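Side-chain contacts in chitinase (Chromobacterium violaceum, PDB 4TXG), which probably hydrolyses glycosidic bonds of chitin, as a family 18 glycoside hydrolase that also carries a carbohydrate-binding module: residues A256-Y261 / I311-P316; G500-W505 / G553-N558; S767-G772 / Y778-E783. All coordinates share one frame; numbering follows the deposited sequence.

Contact 1 (A256-Y261 / I311-P316); sequences AETGGY and IDFEYP. With CS (cesium ion), chain D.
One hydrogen bond joins T258 to the loop that follows strand 308-312. The backbone N of E314 donates to T258 OG1 at 2.9 Å, and the bond is nearly straight (166°). T258 OG1 lies anti to its own carbonyl carbon (chi1 -82°). From there it also hydrogen-bonds to G254 O, one turn back, so the hydroxyl ties the end of helix 254-257 to E314.

The apolar part is small. T258 CG2 meets F313 at an oblique angle, 3.7 Å from CD1. It also rests against the E314 carbonyl. The F313 ring also stacks on F274, and P316 CB sits over one face of it. The Y315 ring lies over E314 CB, which is 3.6 Å above its plane and near its centre.

The third group is ionic. The E314 chain is extended beyond CG, and both carboxylate oxygens bind a cesium ion, OE1 at 3.2 Å. M395 SD and five waters complete the ligands found. Water 1 donates to D312 OD2, and water 2 lies 2.8 Å from Y315 OH. D312 OD1 and E314 OE2 are 2.7 Å apart.

D312 and E314 hold the last two acidic positions of the DxxDxDxE signature of family 18, at the C-terminal end of a TIM-barrel strand. In relatives that glutamate is the catalytic acid. The arrangement is consistent with the same active site here.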
loop_
_atom_site.group_PDB
_atom_site.type_symbol
_atom_site.label_atom_id
_atom_site.label_comp_id
_atom_site.label_asym_id
_atom_site.label_seq_id
_atom_site.Cartn_x
_atom_site.Cartn_y
_atom_site.Cartn_z
ATOM N N ALA A 256 -14.135 -0.559 -4.574
ATOM C CA ALA A 256 -15.504 -0.948 -4.914
ATOM C C ALA A 256 -15.882 -2.342 -4.421
ATOM O O ALA A 256 -17.052 -2.601 -4.110
ATOM C CB ALA A 256 -15.715 -0.869 -6.435
ATOM N N GLU A 257 -14.917 -3.254 -4.363
ATOM C CA GLU A 257 -15.265 -4.643 -4.047
ATOM C C GLU A 257 -14.591 -5.185 -2.784
ATOM O O GLU A 257 -14.461 -6.395 -2.604
ATOM C CB GLU A 257 -14.948 -5.544 -5.240
ATOM C CG GLU A 257 -15.825 -5.231 -6.459
ATOM C CD GLU A 257 -15.723 -6.285 -7.559
ATOM O OE1 GLU A 257 -14.682 -6.330 -8.248
ATOM O OE2 GLU A 257 -16.688 -7.062 -7.739
ATOM N N THR A 258 -14.194 -4.293 -1.892
ATOM C CA THR A 258 -13.801 -4.729 -0.553
ATOM C C THR A 258 -15.018 -5.259 0.210
ATOM O O THR A 258 -14.920 -6.255 0.930
ATOM C CB THR A 258 -13.135 -3.583 0.243
ATOM O OG1 THR A 258 -11.757 -3.489 -0.142
ATOM C CG2 THR A 258 -13.214 -3.838 1.744
ATOM N N GLY A 259 -16.168 -4.613 0.034
ATOM C CA GLY A 259 -17.344 -4.949 0.824
ATOM C C GLY A 259 -18.520 -5.510 0.045
ATOM O O GLY A 259 -19.635 -5.560 0.549
ATOM N N GLY A 260 -18.275 -5.939 -1.185
ATOM C CA GLY A 260 -19.343 -6.466 -2.016
ATOM C C GLY A 260 -18.784 -6.865 -3.362
ATOM O O GLY A 260 -17.576 -6.930 -3.530
ATOM N N TYR A 261 -19.661 -7.122 -4.323
ATOM C CA TYR A 261 -19.220 -7.517 -5.658
ATOM C C TYR A 261 -20.287 -7.169 -6.681
ATOM O O TYR A 261 -21.456 -7.007 -6.338
ATOM C CB TYR A 261 -18.891 -9.014 -5.709
ATOM C CG TYR A 261 -20.001 -9.922 -5.229
ATOM C CD1 TYR A 261 -21.005 -10.354 -6.092
ATOM C CD2 TYR A 261 -20.035 -10.360 -3.911
ATOM C CE1 TYR A 261 -22.014 -11.187 -5.651
ATOM C CE2 TYR A 261 -21.036 -11.188 -3.462
ATOM C CZ TYR A 261 -22.020 -11.603 -4.334
ATOM O OH TYR A 261 -23.014 -12.429 -3.869
ATOM N N ILE A 311 -3.624 -8.727 -0.907
ATOM C CA ILE A 311 -4.834 -8.379 -0.177
ATOM C C ILE A 311 -5.037 -6.870 -0.198
ATOM O O ILE A 311 -4.217 -6.129 0.330
ATOM C CB ILE A 311 -4.763 -8.873 1.285
ATOM C CG1 ILE A 311 -4.601 -10.391 1.318
ATOM C CG2 ILE A 311 -5.993 -8.404 2.073
ATOM C CD1 ILE A 311 -5.790 -11.168 0.692
ATOM N N ASP A 312 -6.118 -6.422 -0.824
ATOM C CA ASP A 312 -6.414 -4.999 -0.947
ATOM C C ASP A 312 -7.718 -4.684 -0.202
ATOM O O ASP A 312 -8.727 -4.299 -0.794
ATOM C CB ASP A 312 -6.504 -4.607 -2.419
ATOM C CG ASP A 312 -6.567 -3.105 -2.622
ATOM O OD1 ASP A 312 -6.597 -2.345 -1.621
ATOM O OD2 ASP A 312 -6.593 -2.680 -3.794
ATOM N N PHE A 313 -7.666 -4.888 1.106
ATOM C CA PHE A 313 -8.791 -4.686 2.016
ATOM C C PHE A 313 -8.854 -3.201 2.383
ATOM O O PHE A 313 -7.994 -2.705 3.116
ATOM C CB PHE A 313 -8.573 -5.611 3.234
ATOM C CG PHE A 313 -9.662 -5.609 4.296
ATOM C CD1 PHE A 313 -10.677 -4.654 4.350
ATOM C CD2 PHE A 313 -9.626 -6.586 5.285
ATOM C CE1 PHE A 313 -11.638 -4.685 5.367
ATOM C CE2 PHE A 313 -10.590 -6.636 6.295
ATOM C CZ PHE A 313 -11.592 -5.676 6.339
ATOM N N GLU A 314 -9.850 -2.486 1.854
ATOM C CA GLU A 314 -9.965 -1.049 2.098
ATOM C C GLU A 314 -11.223 -0.722 2.913
ATOM O O GLU A 314 -12.280 -0.493 2.321
ATOM C CB GLU A 314 -9.979 -0.273 0.762
ATOM C CG GLU A 314 -8.759 -0.598 -0.143
ATOM C CD GLU A 314 -8.632 0.268 -1.406
ATOM O OE1 GLU A 314 -9.418 1.215 -1.610
ATOM O OE2 GLU A 314 -7.719 -0.009 -2.211
ATOM N N TYR A 315 -11.140 -0.672 4.250
ATOM C CA TYR A 315 -9.913 -0.813 5.054
ATOM C C TYR A 315 -10.244 -1.458 6.385
ATOM O O TYR A 315 -11.329 -1.221 6.915
ATOM C CB TYR A 315 -9.276 0.545 5.366
ATOM C CG TYR A 315 -8.850 1.313 4.160
ATOM C CD1 TYR A 315 -7.617 1.081 3.579
ATOM C CD2 TYR A 315 -9.692 2.262 3.593
ATOM C CE1 TYR A 315 -7.223 1.782 2.468
ATOM C CE2 TYR A 315 -9.311 2.957 2.476
ATOM C CZ TYR A 315 -8.075 2.713 1.919
ATOM O OH TYR A 315 -7.689 3.418 0.805
ATOM N N PRO A 316 -9.295 -2.215 6.957
ATOM C CA PRO A 316 -9.503 -2.800 8.284
ATOM C C PRO A 316 -9.148 -1.804 9.388
ATOM O O PRO A 316 -8.254 -2.055 10.202
ATOM C CB PRO A 316 -8.545 -3.994 8.286
ATOM C CG PRO A 316 -7.372 -3.493 7.460
ATOM C CD PRO A 316 -8.010 -2.641 6.363
HETATM CS CS CS D . -7.131 2.784 -3.295
HETATM O O HOH W 1 -6.710 -0.066 -4.913
HETATM O O HOH W 2 -9.125 4.251 -1.418
HETATM O O HOH W 3 -9.403 3.588 -5.697
HETATM O O HOH W 4 -5.253 1.497 -5.870
HETATM O O HOH W 5 -6.775 5.410 -3.814
#

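Contact 2 (G500-W505 / G553-N558); sequences GIDNIW and GSYQRN. With CS (cesium ion), chain C.
Y555 points its ring across to D502, bridging backbones whose nearest CA atoms, those of D502 and Y555, lie 10.5 Å apart. Y555 OH donates to D502 OD1; the modelled 2.4 Å is very short, so its exact length is doubtful. OD1 sits at the edge of the ring, near its plane. The carboxylate is turned 74° from the ring, so the two flat groups do not stack. In D502 CG stands anti to the carbonyl carbon (chi1 -62°), which brings OD1 to the hydroxyl. D502 OD2 forms a salt bridge with K573, which probably keeps the carboxylate a good acceptor. I501 adds a methyl from its short branch, CG2, 3.8 Å from Y555 OH.

The bond ties the loop holding D502 to segment 553-558, which runs into strand 556-560, an outer strand of a four-stranded antiparallel sheet. This sheet lies between the last two barrel strands in sequence, consistent with the alpha+beta insertion domain of many family 18 chitinases. L528 and L577 pack around both side chains.

At the other end of Y555, its carbonyl O binds a cesium ion at 3.0 Å. S554 OG lies farther from the cesium ion, at 3.6 Å, and E529 O is the third ligand.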
loop_
_atom_site.group_PDB
_atom_site.type_symbol
_atom_site.label_atom_id
_atom_site.label_comp_id
_atom_site.label_asym_id
_atom_site.label_seq_id
_atom_site.Cartn_x
_atom_site.Cartn_y
_atom_site.Cartn_z
ATOM N N GLY A 500 -15.874 16.268 -18.031
ATOM C CA GLY A 500 -15.784 16.271 -19.484
ATOM C C GLY A 500 -14.409 15.888 -20.000
ATOM O O GLY A 500 -13.902 14.812 -19.686
ATOM N N ILE A 501 -13.802 16.777 -20.782
ATOM C CA ILE A 501 -12.483 16.509 -21.362
ATOM C C ILE A 501 -11.419 16.430 -20.267
ATOM O O ILE A 501 -10.326 15.897 -20.483
ATOM C CB ILE A 501 -12.097 17.592 -22.398
ATOM C CG1 ILE A 501 -10.919 17.126 -23.266
ATOM C CG2 ILE A 501 -11.816 18.926 -21.705
ATOM C CD1 ILE A 501 -10.621 18.039 -24.451
ATOM N N ASP A 502 -11.758 16.935 -19.077
ATOM C CA ASP A 502 -10.863 16.870 -17.918
ATOM C C ASP A 502 -11.082 15.633 -17.039
ATOM O O ASP A 502 -10.515 15.541 -15.947
ATOM C CB ASP A 502 -11.039 18.116 -17.047
ATOM C CG ASP A 502 -10.679 19.389 -17.767
ATOM O OD1 ASP A 502 -9.717 19.365 -18.571
ATOM O OD2 ASP A 502 -11.358 20.415 -17.526
ATOM N N ASN A 503 -11.883 14.679 -17.506
ATOM C CA ASN A 503 -12.337 13.593 -16.643
ATOM C C ASN A 503 -12.674 12.331 -17.451
ATOM O O ASN A 503 -13.684 11.680 -17.207
ATOM C CB ASN A 503 -13.556 14.083 -15.839
ATOM C CG ASN A 503 -13.974 13.132 -14.724
ATOM O OD1 ASN A 503 -13.146 12.529 -14.043
ATOM N ND2 ASN A 503 -15.284 13.003 -14.534
ATOM N N ILE A 504 -11.825 11.983 -18.418
ATOM C CA ILE A 504 -12.225 10.975 -19.401
ATOM C C ILE A 504 -12.247 9.548 -18.859
ATOM O O ILE A 504 -12.863 8.673 -19.457
ATOM C CB ILE A 504 -11.327 11.020 -20.666
ATOM C CG1 ILE A 504 -9.952 10.384 -20.431
ATOM C CG2 ILE A 504 -11.206 12.452 -21.177
ATOM C CD1 ILE A 504 -9.163 10.166 -21.749
ATOM N N TRP A 505 -11.589 9.313 -17.726
ATOM C CA TRP A 505 -11.632 7.995 -17.099
ATOM C C TRP A 505 -12.616 7.981 -15.928
ATOM O O TRP A 505 -12.414 7.276 -14.943
ATOM C CB TRP A 505 -10.240 7.577 -16.637
ATOM C CG TRP A 505 -9.511 6.755 -17.655
ATOM C CD1 TRP A 505 -9.866 6.550 -18.958
ATOM C CD2 TRP A 505 -8.298 6.023 -17.448
ATOM N NE1 TRP A 505 -8.948 5.727 -19.575
ATOM C CE2 TRP A 505 -7.975 5.393 -18.668
ATOM C CE3 TRP A 505 -7.457 5.836 -16.347
ATOM C CZ2 TRP A 505 -6.843 4.583 -18.815
ATOM C CZ3 TRP A 505 -6.333 5.038 -16.499
ATOM C CH2 TRP A 505 -6.042 4.418 -17.718
ATOM N N GLY A 553 -9.116 27.330 -23.190
ATOM C CA GLY A 553 -8.033 27.853 -22.381
ATOM C C GLY A 553 -6.732 27.125 -22.653
ATOM O O GLY A 553 -6.584 26.456 -23.675
ATOM N N SER A 554 -5.785 27.259 -21.732
ATOM C CA SER A 554 -4.481 26.633 -21.879
ATOM C C SER A 554 -4.108 25.861 -20.617
ATOM O O SER A 554 -4.226 26.381 -19.509
ATOM C CB SER A 554 -3.415 27.687 -22.190
ATOM O OG SER A 554 -2.117 27.121 -22.133
ATOM N N TYR A 555 -3.664 24.619 -20.790
ATOM C CA TYR A 555 -3.217 23.814 -19.660
ATOM C C TYR A 555 -1.720 24.001 -19.447
ATOM O O TYR A 555 -0.904 23.430 -20.175
ATOM C CB TYR A 555 -3.539 22.333 -19.883
ATOM C CG TYR A 555 -5.022 22.012 -19.950
ATOM C CD1 TYR A 555 -5.732 22.164 -21.136
ATOM C CD2 TYR A 555 -5.704 21.543 -18.832
ATOM C CE1 TYR A 555 -7.081 21.855 -21.208
ATOM C CE2 TYR A 555 -7.056 21.233 -18.890
ATOM C CZ TYR A 555 -7.737 21.392 -20.083
ATOM O OH TYR A 555 -9.082 21.092 -20.151
ATOM N N GLN A 556 -1.359 24.807 -18.454
ATOM C CA GLN A 556 0.047 25.109 -18.195
ATOM C C GLN A 556 0.648 24.125 -17.201
ATOM O O GLN A 556 0.126 23.954 -16.099
ATOM C CB GLN A 556 0.195 26.537 -17.669
ATOM C CG GLN A 556 1.589 26.870 -17.183
ATOM C CD GLN A 556 1.612 28.091 -16.281
ATOM O OE1 GLN A 556 0.927 28.133 -15.251
ATOM N NE2 GLN A 556 2.398 29.094 -16.664
ATOM N N ARG A 557 1.749 23.479 -17.573
ATOM C CA ARG A 557 2.400 22.571 -16.632
ATOM C C ARG A 557 3.181 23.347 -15.581
ATOM O O ARG A 557 3.927 24.278 -15.894
ATOM C CB ARG A 557 3.329 21.592 -17.353
ATOM C CG ARG A 557 4.015 20.595 -16.410
ATOM C CD ARG A 557 4.904 19.638 -17.184
ATOM N NE ARG A 557 5.597 18.696 -16.306
ATOM C CZ ARG A 557 6.692 18.990 -15.609
ATOM N NH1 ARG A 557 7.223 20.212 -15.663
ATOM N NH2 ARG A 557 7.255 18.061 -14.851
ATOM N N ASN A 558 2.973 22.953 -14.329
ATOM C CA ASN A 558 3.674 23.503 -13.184
ATOM C C ASN A 558 4.438 22.392 -12.501
ATOM O O ASN A 558 4.066 21.229 -12.610
ATOM C CB ASN A 558 2.691 24.130 -12.195
ATOM C CG ASN A 558 2.173 25.468 -12.656
ATOM O OD1 ASN A 558 2.543 26.506 -12.106
ATOM N ND2 ASN A 558 1.321 25.458 -13.675
HETATM CS CS CS C . 0.297 24.556 -22.709
#

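Contact 3 (S767-G772 / Y778-E783)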
loop_
_atom_site.group_PDB
_atom_site.type_symbol
_atom_site.label_atom_id
_atom_site.label_comp_id
_atom_site.label_asym_id
_atom_site.label_seq_id
_atom_site.Cartn_x
_atom_site.Cartn_y
_atom_site.Cartn_z
ATOM N N SER A 767 10.309 -1.981 16.743
ATOM C CA SER A 767 11.206 -3.079 16.389
ATOM C C SER A 767 12.598 -2.830 16.944
ATOM O O SER A 767 12.870 -1.765 17.495
ATOM C CB SER A 767 11.275 -3.256 14.868
ATOM O OG SER A 767 11.811 -2.087 14.266
ATOM N N HIS A 768 13.457 -3.834 16.805
ATOM C CA HIS A 768 14.874 -3.740 17.181
ATOM C C HIS A 768 15.040 -3.508 18.678
ATOM O O HIS A 768 15.701 -2.560 19.124
ATOM C CB HIS A 768 15.565 -2.645 16.373
ATOM C CG HIS A 768 15.329 -2.758 14.901
ATOM N ND1 HIS A 768 15.289 -1.665 14.062
ATOM C CD2 HIS A 768 15.085 -3.841 14.117
ATOM C CE1 HIS A 768 15.055 -2.066 12.824
ATOM N NE2 HIS A 768 14.926 -3.384 12.833
ATOM N N TYR A 769 14.448 -4.416 19.447
ATOM C CA TYR A 769 14.486 -4.353 20.904
ATOM C C TYR A 769 15.817 -4.813 21.471
ATOM O O TYR A 769 16.422 -5.765 20.972
ATOM C CB TYR A 769 13.368 -5.220 21.501
ATOM C CG TYR A 769 11.971 -4.728 21.203
ATOM C CD1 TYR A 769 11.297 -5.141 20.057
ATOM C CD2 TYR A 769 11.322 -3.872 22.081
ATOM C CE1 TYR A 769 10.015 -4.688 19.787
ATOM C CE2 TYR A 769 10.053 -3.413 21.818
ATOM C CZ TYR A 769 9.402 -3.830 20.672
ATOM O OH TYR A 769 8.127 -3.377 20.415
ATOM N N THR A 770 16.274 -4.141 22.521
ATOM C CA THR A 770 17.378 -4.685 23.311
ATOM C C THR A 770 17.059 -4.629 24.790
ATOM O O THR A 770 16.282 -3.781 25.251
ATOM C CB THR A 770 18.714 -3.945 23.071
ATOM O OG1 THR A 770 18.551 -2.542 23.311
ATOM C CG2 THR A 770 19.221 -4.173 21.651
ATOM N N VAL A 771 17.673 -5.542 25.532
ATOM C CA VAL A 771 17.545 -5.569 26.980
ATOM C C VAL A 771 18.929 -5.373 27.582
ATOM O O VAL A 771 19.843 -6.154 27.307
ATOM C CB VAL A 771 16.923 -6.892 27.471
ATOM C CG1 VAL A 771 16.847 -6.914 29.003
ATOM C CG2 VAL A 771 15.535 -7.081 26.852
ATOM N N GLY A 772 19.087 -4.316 28.376
ATOM C CA GLY A 772 20.355 -4.019 29.012
ATOM C C GLY A 772 20.330 -4.552 30.428
ATOM O O GLY A 772 19.653 -4.008 31.302
ATOM N N TYR A 778 21.409 -7.423 25.311
ATOM C CA TYR A 778 20.857 -8.605 24.655
ATOM C C TYR A 778 19.839 -8.214 23.602
ATOM O O TYR A 778 19.107 -7.258 23.789
ATOM C CB TYR A 778 20.174 -9.523 25.678
ATOM C CG TYR A 778 21.111 -10.079 26.728
ATOM C CD1 TYR A 778 21.379 -9.369 27.896
ATOM C CD2 TYR A 778 21.736 -11.305 26.544
ATOM C CE1 TYR A 778 22.248 -9.880 28.860
ATOM C CE2 TYR A 778 22.601 -11.823 27.502
ATOM C CZ TYR A 778 22.849 -11.103 28.656
ATOM O OH TYR A 778 23.713 -11.617 29.607
ATOM N N ALA A 779 19.784 -8.962 22.506
ATOM C CA ALA A 779 18.636 -8.876 21.611
ATOM C C ALA A 779 17.516 -9.695 22.244
ATOM O O ALA A 779 17.725 -10.334 23.276
ATOM C CB ALA A 779 18.979 -9.396 20.228
ATOM N N ILE A 780 16.321 -9.655 21.668
ATOM C CA ILE A 780 15.263 -10.519 22.184
ATOM C C ILE A 780 15.041 -11.687 21.235
ATOM O O ILE A 780 15.250 -11.581 20.029
ATOM C CB ILE A 780 13.936 -9.757 22.435
ATOM C CG1 ILE A 780 13.302 -9.253 21.138
ATOM C CG2 ILE A 780 14.166 -8.586 23.393
ATOM C CD1 ILE A 780 11.890 -8.710 21.346
ATOM N N ARG A 781 14.640 -12.821 21.797
ATOM C CA ARG A 781 14.483 -14.040 21.014
ATOM C C ARG A 781 13.388 -13.913 19.953
ATOM O O ARG A 781 13.449 -14.582 18.923
ATOM C CB ARG A 781 14.171 -15.230 21.926
ATOM C CG ARG A 781 15.263 -15.599 22.915
ATOM C CD ARG A 781 15.219 -17.101 23.192
ATOM N NE ARG A 781 15.624 -17.859 22.014
ATOM C CZ ARG A 781 15.321 -19.135 21.798
ATOM N NH1 ARG A 781 14.596 -19.812 22.686
ATOM N NH2 ARG A 781 15.740 -19.736 20.691
ATOM N N ASP A 782 12.395 -13.059 20.194
ATOM C CA ASP A 782 11.323 -12.858 19.206
ATOM C C ASP A 782 11.865 -12.309 17.889
ATOM O O ASP A 782 11.262 -12.517 16.830
ATOM C CB ASP A 782 10.243 -11.917 19.745
ATOM C CG ASP A 782 9.331 -12.589 20.751
ATOM O OD1 ASP A 782 9.297 -13.837 20.776
ATOM O OD2 ASP A 782 8.651 -11.871 21.516
ATOM N N GLU A 783 12.997 -11.609 17.956
ATOM C CA GLU A 783 13.607 -11.026 16.763
ATOM C C GLU A 783 14.890 -11.724 16.356
ATOM O O GLU A 783 15.319 -11.629 15.206
ATOM C CB GLU A 783 13.904 -9.541 16.980
ATOM C CG GLU A 783 12.659 -8.709 17.201
ATOM C CD GLU A 783 12.960 -7.228 17.288
ATOM O OE1 GLU A 783 13.848 -6.849 18.086
ATOM O OE2 GLU A 783 12.308 -6.452 16.554
HETATM O O HOH W 6 16.127 -7.800 19.246
#
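E783 grips the backbone of the neighbouring strand with both carboxylate oxygens. H768 N donates to E783 OE2 and Y769 N donates to E783 OE1, each at 2.9 Å. OE2 uses its syn lone pair. OE1 is also met on the syn side, but 16° out of the carboxylate plane. The E783 chain leaves with CG anti to the carbonyl carbon (chi1 -64°) and then runs extended to reach the strand. Its OE1 also lies at the edge of the Y769 ring, 3.6 Å from CD1.

The apolar side is close-packed. I780 CD1 lies 3.8 Å from Y769 CB and approaches the ring obliquely. I780 CG2 meets V771 CG2 at 4.0 Å, the two side chains crossing at about a right angle. F661 stacks on Y769, and V659 touches V771.

Strands 767-773 and 776-780 form a beta hairpin within a mixed sheet. Y769, V771 and I780 pack on strand 659-664 of a second sheet, as in a beta sandwich. V771 and Y778 are a hydrogen-bonded antiparallel pair, with V771 N to Y778 O and Y778 N to V771 O both at 2.8 Å. V771 O also sits at the edge of the Y778 ring, in its plane.

The other side is looser and wetter. Water 6 bridges the two segments: it donates to Y769 O and to E783 OE1, and accepts from I780 N. T770 is partly exposed, and its OG1 hydrogen-bonds to R736. H768 is also partly exposed. Its CB points away from the segment of E783, and its ND1 bonds to D698. S767 OG sits over the H768 ring and bonds to G450 O.

How the contacts relate
Contacts 1 and 2 belong to the family 18 glycoside hydrolase part of the chain, contact 3 to the Chitinase C part. Contact 1 is at the probable active site of the barrel, its centre about 13 Å from the chain centre. The side chain of E314 is about 7 Å from a second cesium ion. Contacts 2 and 3 are far from that site: their centres are about 31 and 36 Å from that of contact 1, and about 54 Å from each other, on opposite sides of the chain centre. No two contacts touch. The nearest atoms of contacts 1 and 2 are about 12 Å apart. Contacts 1 and 2 each bind cesium directly; in contact 3 the H768 side chain is about 9 Å from a cesium ion.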